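Local coordinates for protein oxidoreductase, Gfo/Idh/MocA family (Vibrio cholerae, PDB 1XEA) that probably works as a nucleotide-dependent oxidoreductase, pairing an NAD(P)-binding Rossmann domain with a second, sheet-based domain, at residues N130-E135 against V233-D238; S146-K151 against L210-M215; P171-N176 against L293-L298; N176-C181 against W204-T209; L186-H191 against L200-Q205. All blocks are in the same frame, centred on the assembly; numbering follows the deposited sequence.

Interaction 1: residues N130-E135 against V233-D238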
# COMPACT_ATOMS: atom_id res chain seq x y z
N ASN A 130 13.19 17.22 1.25
CA ASN A 130 14.00 18.24 0.60
C ASN A 130 14.74 17.69 -0.61
O ASN A 130 15.14 18.45 -1.50
CB ASN A 130 15.00 18.84 1.59
CG ASN A 130 14.32 19.56 2.76
OD1 ASN A 130 13.10 19.79 2.75
ND2 ASN A 130 15.11 19.91 3.77
N GLN A 131 14.91 16.37 -0.66
CA GLN A 131 15.60 15.74 -1.77
C GLN A 131 14.76 15.78 -3.03
O GLN A 131 15.29 15.95 -4.13
CB GLN A 131 15.91 14.28 -1.44
CG GLN A 131 16.30 13.47 -2.65
CD GLN A 131 16.58 12.02 -2.30
OE1 GLN A 131 16.61 11.14 -3.18
NE2 GLN A 131 16.80 11.75 -1.00
N HIS A 132 13.46 15.64 -2.85
CA HIS A 132 12.53 15.65 -3.97
C HIS A 132 11.90 17.02 -4.22
O HIS A 132 11.77 17.45 -5.37
CB HIS A 132 11.45 14.59 -3.74
CG HIS A 132 11.95 13.19 -3.81
ND1 HIS A 132 12.18 12.54 -5.01
CD2 HIS A 132 12.30 12.31 -2.84
CE1 HIS A 132 12.64 11.32 -4.77
NE2 HIS A 132 12.73 11.16 -3.46
N LEU A 133 11.53 17.72 -3.15
CA LEU A 133 10.90 19.04 -3.27
C LEU A 133 11.89 20.15 -2.90
O LEU A 133 12.07 20.47 -1.72
CB LEU A 133 9.67 19.10 -2.37
CG LEU A 133 8.79 17.85 -2.44
CD1 LEU A 133 7.73 17.93 -1.35
CD2 LEU A 133 8.16 17.73 -3.81
N SER A 134 12.53 20.75 -3.91
CA SER A 134 13.51 21.81 -3.68
C SER A 134 12.94 23.03 -2.96
O SER A 134 13.63 23.69 -2.18
CB SER A 134 14.16 22.24 -5.01
OG SER A 134 13.19 22.60 -5.99
N GLU A 135 11.67 23.31 -3.22
CA GLU A 135 10.99 24.42 -2.58
C GLU A 135 11.11 24.29 -1.06
O GLU A 135 11.18 25.29 -0.35
CB GLU A 135 9.52 24.46 -2.99
CG GLU A 135 9.22 25.01 -4.40
CD GLU A 135 9.66 24.09 -5.54
OE1 GLU A 135 9.72 22.85 -5.36
OE2 GLU A 135 9.93 24.63 -6.64
N VAL A 233 2.44 17.12 -11.75
CA VAL A 233 3.31 16.34 -10.90
C VAL A 233 2.84 16.49 -9.47
O VAL A 233 2.43 17.57 -9.06
CB VAL A 233 4.77 16.81 -11.02
CG1 VAL A 233 5.67 15.86 -10.23
CG2 VAL A 233 5.20 16.83 -12.49
N ALA A 234 2.87 15.39 -8.73
CA ALA A 234 2.44 15.42 -7.35
C ALA A 234 3.23 14.41 -6.53
O ALA A 234 3.88 13.52 -7.09
CB ALA A 234 0.94 15.13 -7.27
N TYR A 235 3.19 14.57 -5.20
CA TYR A 235 3.87 13.68 -4.25
C TYR A 235 3.00 13.55 -3.01
O TYR A 235 2.31 14.50 -2.63
CB TYR A 235 5.20 14.24 -3.77
CG TYR A 235 6.29 14.36 -4.80
CD1 TYR A 235 6.31 15.42 -5.70
CD2 TYR A 235 7.31 13.41 -4.86
CE1 TYR A 235 7.33 15.54 -6.64
CE2 TYR A 235 8.34 13.51 -5.80
CZ TYR A 235 8.34 14.58 -6.68
OH TYR A 235 9.34 14.69 -7.62
N LEU A 236 3.06 12.40 -2.36
CA LEU A 236 2.28 12.20 -1.14
C LEU A 236 3.10 11.31 -0.22
O LEU A 236 3.23 10.11 -0.46
CB LEU A 236 0.95 11.51 -1.44
CG LEU A 236 -0.17 11.60 -0.39
CD1 LEU A 236 -1.16 10.49 -0.69
CD2 LEU A 236 0.36 11.44 1.02
N PHE A 237 3.65 11.90 0.83
CA PHE A 237 4.44 11.14 1.78
C PHE A 237 3.61 10.75 2.99
O PHE A 237 3.03 11.62 3.65
CB PHE A 237 5.65 11.95 2.23
CG PHE A 237 6.56 12.35 1.11
CD1 PHE A 237 6.45 13.60 0.52
CD2 PHE A 237 7.56 11.48 0.67
CE1 PHE A 237 7.34 13.99 -0.50
CE2 PHE A 237 8.45 11.86 -0.34
CZ PHE A 237 8.34 13.12 -0.92
N ASP A 238 3.55 9.46 3.29
CA ASP A 238 2.79 8.94 4.43
C ASP A 238 3.67 8.83 5.68
O ASP A 238 3.22 8.41 6.74
CB ASP A 238 2.19 7.57 4.09
CG ASP A 238 3.19 6.65 3.43
OD1 ASP A 238 3.65 6.96 2.31
OD2 ASP A 238 3.55 5.63 4.03
O HOH W 1 11.64 13.57 -7.45

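Interaction 2: residues S146-K151 against L210-M215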
# COMPACT_ATOMS: atom_id res chain seq x y z
N SER A 146 0.59 23.77 -4.80
CA SER A 146 -0.08 23.48 -3.54
C SER A 146 0.81 22.61 -2.66
O SER A 146 1.67 21.87 -3.15
CB SER A 146 -1.44 22.79 -3.80
OG SER A 146 -1.35 21.38 -3.66
N LEU A 147 0.63 22.73 -1.35
CA LEU A 147 1.39 21.96 -0.38
C LEU A 147 0.51 21.81 0.86
O LEU A 147 0.11 22.80 1.47
CB LEU A 147 2.69 22.68 -0.02
CG LEU A 147 3.53 22.05 1.11
CD1 LEU A 147 4.08 20.72 0.65
CD2 LEU A 147 4.65 22.98 1.53
N ARG A 148 0.20 20.57 1.22
CA ARG A 148 -0.64 20.29 2.37
C ARG A 148 0.09 19.45 3.39
O ARG A 148 0.56 18.35 3.10
CB ARG A 148 -1.91 19.55 1.94
CG ARG A 148 -2.81 19.12 3.08
CD ARG A 148 -4.12 18.56 2.56
NE ARG A 148 -3.96 17.29 1.89
CZ ARG A 148 -4.74 16.86 0.90
NH1 ARG A 148 -5.74 17.62 0.45
NH2 ARG A 148 -4.51 15.67 0.35
N TRP A 149 0.19 19.97 4.61
CA TRP A 149 0.87 19.26 5.66
C TRP A 149 -0.17 18.82 6.71
O TRP A 149 -0.79 19.66 7.34
CB TRP A 149 1.92 20.17 6.29
CG TRP A 149 3.04 19.43 6.94
CD1 TRP A 149 2.95 18.61 8.03
CD2 TRP A 149 4.40 19.38 6.52
NE1 TRP A 149 4.16 18.06 8.31
CE2 TRP A 149 5.08 18.52 7.40
CE3 TRP A 149 5.12 19.99 5.48
CZ2 TRP A 149 6.44 18.24 7.28
CZ3 TRP A 149 6.47 19.71 5.36
CH2 TRP A 149 7.11 18.85 6.25
N GLU A 150 -0.38 17.52 6.84
CA GLU A 150 -1.33 16.98 7.81
C GLU A 150 -0.55 16.29 8.94
O GLU A 150 0.38 15.52 8.69
CB GLU A 150 -2.24 15.95 7.15
CG GLU A 150 -3.10 16.49 6.01
CD GLU A 150 -4.02 15.44 5.38
OE1 GLU A 150 -4.84 14.85 6.12
OE2 GLU A 150 -3.91 15.21 4.16
N LYS A 151 -0.93 16.57 10.18
CA LYS A 151 -0.29 15.94 11.32
C LYS A 151 -1.41 15.70 12.31
O LYS A 151 -1.88 16.62 12.97
CB LYS A 151 0.75 16.87 11.94
CG LYS A 151 1.63 16.17 12.97
CD LYS A 151 2.62 17.14 13.59
CE LYS A 151 3.63 16.41 14.46
NZ LYS A 151 2.96 15.61 15.52
N LEU A 210 -1.04 27.26 -3.04
CA LEU A 210 -1.99 27.14 -1.96
C LEU A 210 -1.34 26.36 -0.83
O LEU A 210 -0.95 25.20 -1.01
CB LEU A 210 -3.25 26.43 -2.45
CG LEU A 210 -4.33 26.12 -1.40
CD1 LEU A 210 -5.05 27.38 -0.95
CD2 LEU A 210 -5.32 25.14 -2.01
N LEU A 211 -1.21 27.01 0.32
CA LEU A 211 -0.60 26.43 1.51
C LEU A 211 -1.68 25.94 2.47
O LEU A 211 -2.73 26.57 2.59
CB LEU A 211 0.30 27.47 2.18
CG LEU A 211 1.34 28.05 1.22
CD1 LEU A 211 2.29 28.99 1.93
CD2 LEU A 211 2.11 26.91 0.60
N HIS A 212 -1.43 24.83 3.15
CA HIS A 212 -2.44 24.27 4.05
C HIS A 212 -1.85 23.46 5.20
O HIS A 212 -1.10 22.50 4.98
CB HIS A 212 -3.40 23.39 3.25
CG HIS A 212 -4.56 22.86 4.05
ND1 HIS A 212 -5.47 21.97 3.52
CD2 HIS A 212 -4.96 23.09 5.32
CE1 HIS A 212 -6.38 21.68 4.43
NE2 HIS A 212 -6.09 22.34 5.53
N ALA A 213 -2.20 23.85 6.42
CA ALA A 213 -1.74 23.16 7.63
C ALA A 213 -2.98 22.58 8.28
O ALA A 213 -3.93 23.30 8.57
CB ALA A 213 -1.04 24.13 8.57
N SER A 214 -2.95 21.27 8.51
CA SER A 214 -4.09 20.57 9.07
C SER A 214 -3.67 19.68 10.24
O SER A 214 -2.70 18.92 10.16
CB SER A 214 -4.71 19.75 7.93
OG SER A 214 -5.70 18.85 8.36
N MSE A 215 -4.39 19.79 11.35
CA MSE A 215 -4.09 18.98 12.52
C MSE A 215 -5.36 18.56 13.22
O MSE A 215 -6.09 19.40 13.76
CB MSE A 215 -3.22 19.75 13.50
CG MSE A 215 -2.99 19.02 14.81
SE MSE A 215 -1.61 19.85 15.88
CE MSE A 215 -0.07 19.14 14.97

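Interaction 3: residues P171-N176 against L293-L298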
# COMPACT_ATOMS: atom_id res chain seq x y z
N PRO A 171 3.27 21.73 11.60
CA PRO A 171 2.75 21.78 10.23
C PRO A 171 2.58 23.19 9.68
O PRO A 171 2.84 23.44 8.50
CB PRO A 171 1.41 21.04 10.34
CG PRO A 171 0.99 21.31 11.74
CD PRO A 171 2.28 21.14 12.52
N LEU A 172 2.17 24.11 10.55
CA LEU A 172 1.97 25.49 10.14
C LEU A 172 3.25 26.09 9.56
O LEU A 172 3.25 26.61 8.43
CB LEU A 172 1.50 26.33 11.33
CG LEU A 172 1.08 27.76 10.98
CD1 LEU A 172 -0.20 27.72 10.14
CD2 LEU A 172 0.87 28.56 12.24
N ASP A 173 4.34 26.03 10.32
CA ASP A 173 5.62 26.56 9.86
C ASP A 173 6.12 25.84 8.62
O ASP A 173 6.57 26.48 7.66
CB ASP A 173 6.69 26.44 10.94
CG ASP A 173 8.08 26.78 10.42
OD1 ASP A 173 8.39 27.97 10.21
OD2 ASP A 173 8.88 25.85 10.18
N SER A 174 6.07 24.52 8.65
CA SER A 174 6.55 23.70 7.54
C SER A 174 5.93 24.09 6.21
O SER A 174 6.50 23.86 5.15
CB SER A 174 6.27 22.22 7.81
OG SER A 174 6.94 21.80 8.98
N VAL A 175 4.75 24.69 6.27
CA VAL A 175 4.04 25.09 5.08
C VAL A 175 4.17 26.57 4.81
O VAL A 175 3.95 27.02 3.69
CB VAL A 175 2.56 24.74 5.25
CG1 VAL A 175 1.77 25.28 4.10
CG2 VAL A 175 2.39 23.23 5.33
N ASN A 176 4.55 27.33 5.84
CA ASN A 176 4.70 28.78 5.77
C ASN A 176 5.88 29.25 4.90
O ASN A 176 6.82 29.88 5.38
CB ASN A 176 4.85 29.33 7.18
CG ASN A 176 4.59 30.81 7.26
OD1 ASN A 176 4.38 31.46 6.23
ND2 ASN A 176 4.58 31.35 8.46
N LEU A 293 9.89 34.51 12.82
CA LEU A 293 8.98 35.49 13.37
C LEU A 293 7.59 35.26 12.84
O LEU A 293 6.64 35.09 13.59
CB LEU A 293 9.44 36.89 13.01
CG LEU A 293 10.63 37.32 13.86
CD1 LEU A 293 11.28 38.55 13.25
CD2 LEU A 293 10.17 37.59 15.28
N ALA A 294 7.48 35.27 11.52
CA ALA A 294 6.19 35.09 10.88
C ALA A 294 5.41 33.89 11.42
O ALA A 294 4.22 34.01 11.76
CB ALA A 294 6.38 34.96 9.38
N SER A 295 6.06 32.73 11.52
CA SER A 295 5.37 31.54 12.02
C SER A 295 4.87 31.69 13.46
O SER A 295 3.79 31.20 13.81
CB SER A 295 6.27 30.31 11.89
OG SER A 295 6.57 30.08 10.53
N HIS A 296 5.66 32.36 14.29
CA HIS A 296 5.23 32.57 15.65
C HIS A 296 4.20 33.69 15.69
O HIS A 296 3.28 33.65 16.49
CB HIS A 296 6.42 32.90 16.57
CG HIS A 296 7.33 31.74 16.81
ND1 HIS A 296 8.32 31.38 15.92
CD2 HIS A 296 7.40 30.86 17.83
CE1 HIS A 296 8.96 30.32 16.39
NE2 HIS A 296 8.42 29.98 17.55
N GLN A 297 4.34 34.67 14.81
CA GLN A 297 3.36 35.74 14.81
C GLN A 297 2.03 35.18 14.34
O GLN A 297 0.97 35.55 14.85
CB GLN A 297 3.83 36.90 13.92
CG GLN A 297 5.11 37.58 14.44
CD GLN A 297 5.63 38.68 13.52
OE1 GLN A 297 5.70 38.51 12.30
NE2 GLN A 297 6.03 39.80 14.11
N LEU A 298 2.08 34.27 13.37
CA LEU A 298 0.87 33.65 12.84
C LEU A 298 0.21 32.77 13.92
O LEU A 298 -1.02 32.78 14.08
CB LEU A 298 1.20 32.78 11.63
CG LEU A 298 0.21 32.78 10.45
CD1 LEU A 298 0.37 31.46 9.73
CD2 LEU A 298 -1.22 32.98 10.91

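Interaction 4: residues N176-C181 against W204-T209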
# COMPACT_ATOMS: atom_id res chain seq x y z
N ASN A 176 4.55 27.33 5.84
CA ASN A 176 4.70 28.78 5.77
C ASN A 176 5.88 29.25 4.90
O ASN A 176 6.82 29.88 5.38
CB ASN A 176 4.85 29.33 7.18
CG ASN A 176 4.59 30.81 7.26
OD1 ASN A 176 4.38 31.46 6.23
ND2 ASN A 176 4.58 31.35 8.46
N LEU A 177 5.79 28.95 3.61
CA LEU A 177 6.83 29.29 2.66
C LEU A 177 6.68 30.69 2.07
O LEU A 177 7.48 31.11 1.24
CB LEU A 177 6.82 28.26 1.53
CG LEU A 177 6.94 26.79 1.94
CD1 LEU A 177 6.48 25.91 0.80
CD2 LEU A 177 8.38 26.46 2.33
N SER A 178 5.65 31.41 2.50
CA SER A 178 5.40 32.76 2.00
C SER A 178 5.53 33.81 3.11
O SER A 178 5.22 34.98 2.91
CB SER A 178 3.99 32.84 1.42
OG SER A 178 3.02 32.80 2.45
N ARG A 179 6.00 33.37 4.27
CA ARG A 179 6.15 34.24 5.42
C ARG A 179 4.83 34.92 5.72
O ARG A 179 4.69 36.14 5.58
CB ARG A 179 7.22 35.30 5.17
CG ARG A 179 8.58 34.74 4.79
CD ARG A 179 9.67 35.79 4.96
NE ARG A 179 9.26 37.13 4.48
CZ ARG A 179 8.73 38.09 5.24
NH1 ARG A 179 8.52 37.89 6.53
NH2 ARG A 179 8.43 39.28 4.71
N GLN A 180 3.84 34.12 6.12
CA GLN A 180 2.51 34.60 6.46
C GLN A 180 2.58 34.98 7.94
O GLN A 180 2.91 34.14 8.78
CB GLN A 180 1.49 33.49 6.23
CG GLN A 180 0.04 33.93 6.12
CD GLN A 180 -0.22 34.83 4.92
OE1 GLN A 180 0.46 34.73 3.88
NE2 GLN A 180 -1.22 35.69 5.05
N CYS A 181 2.26 36.22 8.26
CA CYS A 181 2.35 36.67 9.64
C CYS A 181 1.04 37.19 10.21
O CYS A 181 1.04 37.92 11.19
CB CYS A 181 3.39 37.77 9.74
SG CYS A 181 3.06 39.08 8.57
N TRP A 204 -4.30 29.17 3.21
CA TRP A 204 -4.30 30.46 2.51
C TRP A 204 -3.57 30.32 1.18
O TRP A 204 -2.87 29.33 0.94
CB TRP A 204 -3.62 31.53 3.35
CG TRP A 204 -2.15 31.35 3.47
CD1 TRP A 204 -1.17 31.98 2.74
CD2 TRP A 204 -1.47 30.54 4.44
NE1 TRP A 204 0.07 31.62 3.21
CE2 TRP A 204 -0.08 30.73 4.24
CE3 TRP A 204 -1.91 29.66 5.43
CZ2 TRP A 204 0.88 30.10 5.04
CZ3 TRP A 204 -0.96 29.03 6.22
CH2 TRP A 204 0.42 29.25 6.02
N GLN A 205 -3.73 31.31 0.31
CA GLN A 205 -3.09 31.26 -0.99
C GLN A 205 -2.14 32.44 -1.24
O GLN A 205 -2.53 33.60 -1.08
CB GLN A 205 -4.16 31.17 -2.07
CG GLN A 205 -3.63 31.13 -3.49
CD GLN A 205 -4.38 30.16 -4.39
OE1 GLN A 205 -5.60 29.97 -4.26
NE2 GLN A 205 -3.66 29.55 -5.33
N THR A 206 -0.89 32.14 -1.60
CA THR A 206 0.13 33.15 -1.89
C THR A 206 0.54 33.02 -3.34
O THR A 206 1.34 32.15 -3.69
CB THR A 206 1.41 32.95 -1.04
OG1 THR A 206 1.15 33.29 0.32
CG2 THR A 206 2.55 33.83 -1.57
N GLY A 207 0.02 33.90 -4.18
CA GLY A 207 0.36 33.85 -5.59
C GLY A 207 -0.30 32.65 -6.22
O GLY A 207 -1.52 32.52 -6.18
N ASP A 208 0.50 31.77 -6.80
CA ASP A 208 -0.04 30.58 -7.44
C ASP A 208 0.15 29.36 -6.57
O ASP A 208 0.11 28.23 -7.06
CB ASP A 208 0.64 30.36 -8.79
CG ASP A 208 0.55 31.57 -9.69
OD1 ASP A 208 -0.58 32.07 -9.91
OD2 ASP A 208 1.60 32.02 -10.18
N THR A 209 0.36 29.58 -5.29
CA THR A 209 0.58 28.47 -4.38
C THR A 209 -0.43 28.42 -3.26
O THR A 209 -0.67 29.42 -2.59
CB THR A 209 1.98 28.55 -3.77
OG1 THR A 209 2.95 28.68 -4.81
CG2 THR A 209 2.27 27.30 -2.95

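Interaction 5: residues L186-H191 against L200-Q205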
# COMPACT_ATOMS: atom_id res chain seq x y z
N LEU A 186 -6.63 34.50 4.63
CA LEU A 186 -6.41 33.17 5.18
C LEU A 186 -7.72 32.61 5.70
O LEU A 186 -8.52 33.33 6.28
CB LEU A 186 -5.37 33.25 6.30
CG LEU A 186 -4.93 31.95 6.98
CD1 LEU A 186 -3.52 32.13 7.51
CD2 LEU A 186 -5.90 31.59 8.10
N HIS A 187 -7.92 31.32 5.49
CA HIS A 187 -9.14 30.65 5.94
C HIS A 187 -8.85 29.74 7.12
O HIS A 187 -8.22 28.69 6.98
CB HIS A 187 -9.74 29.84 4.80
CG HIS A 187 -11.14 29.39 5.06
ND1 HIS A 187 -11.50 28.06 5.10
CD2 HIS A 187 -12.28 30.10 5.25
CE1 HIS A 187 -12.81 27.97 5.31
NE2 HIS A 187 -13.30 29.19 5.41
N LEU A 188 -9.33 30.15 8.29
CA LEU A 188 -9.11 29.40 9.51
C LEU A 188 -10.36 28.59 9.84
O LEU A 188 -11.48 29.10 9.77
CB LEU A 188 -8.80 30.39 10.62
CG LEU A 188 -8.10 29.90 11.87
CD1 LEU A 188 -7.82 31.10 12.76
CD2 LEU A 188 -8.94 28.89 12.60
N THR A 189 -10.17 27.33 10.21
CA THR A 189 -11.29 26.46 10.55
C THR A 189 -10.88 25.61 11.74
O THR A 189 -9.72 25.23 11.85
CB THR A 189 -11.62 25.52 9.38
OG1 THR A 189 -12.14 26.29 8.29
CG2 THR A 189 -12.65 24.50 9.80
N TYR A 190 -11.81 25.31 12.63
CA TYR A 190 -11.45 24.48 13.77
C TYR A 190 -12.69 23.86 14.40
O TYR A 190 -13.81 24.13 13.97
CB TYR A 190 -10.66 25.29 14.80
CG TYR A 190 -11.42 26.46 15.37
CD1 TYR A 190 -12.35 26.28 16.38
CD2 TYR A 190 -11.23 27.75 14.86
CE1 TYR A 190 -13.09 27.34 16.88
CE2 TYR A 190 -11.97 28.83 15.36
CZ TYR A 190 -12.90 28.61 16.36
OH TYR A 190 -13.65 29.66 16.86
N HIS A 191 -12.46 23.02 15.40
CA HIS A 191 -13.53 22.36 16.11
C HIS A 191 -13.12 22.19 17.56
O HIS A 191 -11.97 21.88 17.85
CB HIS A 191 -13.82 20.98 15.52
CG HIS A 191 -14.92 20.24 16.22
ND1 HIS A 191 -16.23 20.66 16.23
CD2 HIS A 191 -14.90 19.07 16.91
CE1 HIS A 191 -16.97 19.79 16.88
NE2 HIS A 191 -16.19 18.81 17.30
N LEU A 200 -7.65 21.73 13.98
CA LEU A 200 -7.40 23.09 13.48
C LEU A 200 -6.96 23.00 12.02
O LEU A 200 -6.12 22.17 11.67
CB LEU A 200 -6.30 23.74 14.32
CG LEU A 200 -5.96 25.20 14.05
CD1 LEU A 200 -7.16 26.07 14.35
CD2 LEU A 200 -4.78 25.61 14.92
N ASP A 201 -7.51 23.86 11.18
CA ASP A 201 -7.16 23.86 9.76
C ASP A 201 -6.94 25.26 9.21
O ASP A 201 -7.89 26.02 9.01
CB ASP A 201 -8.25 23.16 8.95
CG ASP A 201 -8.31 21.67 9.21
OD1 ASP A 201 -7.27 21.00 9.06
OD2 ASP A 201 -9.40 21.16 9.55
N VAL A 202 -5.68 25.58 8.96
CA VAL A 202 -5.32 26.89 8.42
C VAL A 202 -4.86 26.74 6.99
O VAL A 202 -3.95 25.98 6.69
CB VAL A 202 -4.20 27.54 9.24
CG1 VAL A 202 -3.76 28.83 8.57
CG2 VAL A 202 -4.69 27.80 10.65
N GLN A 203 -5.50 27.50 6.11
CA GLN A 203 -5.19 27.45 4.69
C GLN A 203 -5.29 28.84 4.04
O GLN A 203 -6.23 29.58 4.29
CB GLN A 203 -6.16 26.47 4.03
CG GLN A 203 -6.55 26.82 2.61
CD GLN A 203 -7.42 25.76 1.96
OE1 GLN A 203 -8.03 26.02 0.92
NE2 GLN A 203 -7.48 24.57 2.55
N TRP A 204 -4.30 29.17 3.21
CA TRP A 204 -4.30 30.46 2.51
C TRP A 204 -3.57 30.32 1.18
O TRP A 204 -2.87 29.33 0.94
CB TRP A 204 -3.62 31.53 3.35
CG TRP A 204 -2.15 31.35 3.47
CD1 TRP A 204 -1.17 31.98 2.74
CD2 TRP A 204 -1.47 30.54 4.44
NE1 TRP A 204 0.07 31.62 3.21
CE2 TRP A 204 -0.08 30.73 4.24
CE3 TRP A 204 -1.91 29.66 5.43
CZ2 TRP A 204 0.88 30.10 5.04
CZ3 TRP A 204 -0.96 29.03 6.22
CH2 TRP A 204 0.42 29.25 6.02
N GLN A 205 -3.73 31.31 0.31
CA GLN A 205 -3.09 31.26 -0.99
C GLN A 205 -2.14 32.44 -1.24
O GLN A 205 -2.53 33.60 -1.08
CB GLN A 205 -4.16 31.17 -2.07
CG GLN A 205 -3.63 31.13 -3.49
CD GLN A 205 -4.38 30.16 -4.39
OE1 GLN A 205 -5.60 29.97 -4.26
NE2 GLN A 205 -3.66 29.55 -5.33

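Interaction 1: residues N130-E135 against V233-D238
Against the open beta sheet of the C-terminal domain, His132 and Leu133, at the junction of helices 127-132 and 134-138, pack on Tyr235 and Phe237, two residues of strand 233-237 that point the same way toward the helices. Leu133 meets both rings. Its CD2 sits over one face of the Tyr235 ring, 3.9 Å from the centroid and displaced toward the rim at CD1, a CH-pi contact. The other branch, Leu133 CD1, reaches the edge of the Phe237 ring near its plane, 4.0 Å from Phe237 CE1. One leucine thus spans the two aromatics. His132 crosses Tyr235 at about a right angle; His132 CB is 3.9 Å from Tyr235 CE2, and the ring planes stand at 47°. A water bridges the polar ends: it lies in the plane of the imidazole, 2.7 Å from His132 ND1, and 2.6 Å from Tyr235 OH. Ala228 on the neighbouring strand 223-230 touches Leu133, and Val254 of strand 250-255 touches His132 and Phe237. A nickel ion lies about 7 Å from the Leu133 side chain. The arrangement is helix-on-sheet packing, as in the alpha/beta C-terminal domain of Gfo/Idh/MocA oxidoreductases.

Interaction 2: residues S146-K151 against L210-M215
The carbonyl oxygen of His212 takes the backbone N-H of Trp149 at 2.9 Å in a nearly straight bond (173° at the hydrogen), and the CA of Arg148 adds a longer C-H...O contact to the same oxygen. Ser214 O is held likewise, by Lys151 N at 2.9 Å and by the CA of Glu150. In the other direction Trp149 O accepts from Ser214 N, whereas the bond from His212 N to Leu147 O is weak. This alternation of donors and acceptors is the parallel pattern, with the strand axes 4.8 Å apart and 12° from parallel. Strands 146-152 and 209-216 form the one parallel pairing in the mixed, otherwise antiparallel sheet of the C-terminal domain. Leu147, Trp149, Leu211 and Ala213 share the face covered by helix 160-175, and the Trp149 indole NE1 bonds to Glu224. Arg148, Glu150, His212 and Ser214 lie on the other face. There Arg148 runs alongside His212, Arg148 CD 3.8 Å from His212 ND1, its guanidinium plane 79° from the imidazole. A bend at chi3 turns Arg148 NE back to Glu150 OE2, a salt bridge of 3.1 Å. That carboxylate also bridges to Arg148 of the second subunit, while Ser214 OG bonds to Asp201 OD1. At the far end Lys151 and selenomethionine Met215 run side by side, Lys151 CD 3.6 Å from Met215 CE.

Interaction 3: residues P171-N176 against L293-L298
Asp173, in the last turn of helix 160-175, and Asn176, just beyond its end, reach toward a single hydroxyl, Ser295 OG, on helix 286-311. The two helices pack over the C-terminal-domain sheet with short-segment axes 9.7 Å apart at 139°, a splayed antiparallel crossing. Ser295 OG lies beside its own backbone N and points across the gap. Asp173 OD1 approaches it to 2.8 Å, although the serine proton also has Arg291 O within reach, which leaves its acceptor unsettled. Asn176 ND2 donates to the same oxygen at 3.1 Å, with Ser295 OG 30° out of the Asn176 amide plane. With CG anti to the backbone N (chi1 -163°), the Asn176 amide extends across to Ala294 and Ser295. Its OD1 accepts from Gln180 N. Arg124 and Arg291 also salt-bridge to Asp173 OD1, so this one oxygen has three partners around it. Beside this polar group the leucines meet: Leu172 and Leu298 cross obliquely, and the single methyl Leu298 CD1 fits against both branches of Leu172. Leu172 CD1 is the nearer, 3.8 Å from Leu298 CD1, with Leu172 CD2 at 3.9 Å from that same methyl.

Interaction 4: residues N176-C181 against W204-T209
Residues 176-181 follow helix 160-175 as an irregular loop and come alongside the end of strand 196-206, where a type II' turn from Thr206 to Thr209 reverses the chain, with Ser178 and Thr206 CA atoms 6.6 Å apart. Gln180 runs past the Trp204 indole in the opposite direction, over one face. A bend at chi2 (63°) lays its chain over the ring, and CG sits 3.8 Å from the centroid of the five-membered ring, 16° off the normal, a CH-pi contact. Ser178 OG comes in the indole plane at the edge, 3.3 Å from Trp204 NE1, and donates to Thr206 OG1 at 2.9 Å. Asn176 OD1 uses a lone pair in its carbonyl plane for Gln180 N, and Asn176 ND2 returns a bond to Gln180 O; this two-way grip probably steadies the backbone of Gln180. The chemistry implies mixed cover for the indole: Gln180 lays its aliphatic CB and CG on the face and brings its amide to the NE1 side, while the Ser178 hydroxyl lies at the edge.

Interaction 5: residues L186-H191 against L200-Q205
Between 186-191 and 200-205, the beta hairpin of strands 186-193 and 196-206, at one edge of the C-terminal-domain sheet, is joined by two hydrogen-bonded antiparallel pairs. In the first, His187 N donates to Gln203 O at 2.7 Å, nearly straight, and Gln203 N returns to His187 O at 3.1 Å. In the second, Asp201 N reaches Thr189 O at 2.7 Å, and Thr189 N gives its hydrogen to Asp201 O at 2.9 Å along a more bent path (138° at the hydrogen). On the other flank of 200-205, Leu200 N bonds to Met215 O, while Val202 O and Trp204 O probably accept from Ala213 N and Leu211 N. Of the Asp201 carboxylate, OD2 is salt-bridged to Arg199 of its own strand, and OD1 is held by Ser214 of the next strand. Tyr190 OH bonds to Gln309 on helix 286-311. On the face bearing His187, Thr189, Asp201 and Gln203 a second subunit packs, its His187 stacked on His187. The opposite face is apolar and turned to helices 160-175 and 286-311. Here Leu200 CD1 touches both Leu188 CD2 and Tyr190 CB, 3.6 Å from the latter. Leu186, with CG anti to its N (chi1 -177°), brings its CD1 against two neighbours, 3.5 Å from Val202 CG1 and 3.6 Å from Trp204 CE3.

Interactions 2 and 5 are backbone pairings within the same mixed sheet: strand 196-206 bonds to strand 209-216 on one side and to strand 186-193 on the other, so the two contacts lie only about 10 Å apart between centres. Each has one face against helices and one toward the second subunit. Interaction 3 lies on the helical layer, touches no other chain and relies on a buried hydroxyl and carboxylate. Interaction 4 shares Asn176 with it and Trp204 with interaction 5, joining helix end to strand end in a partly buried place. Interaction 1, toward the other end of the sheet, is buried but relies on aromatic packing and a water.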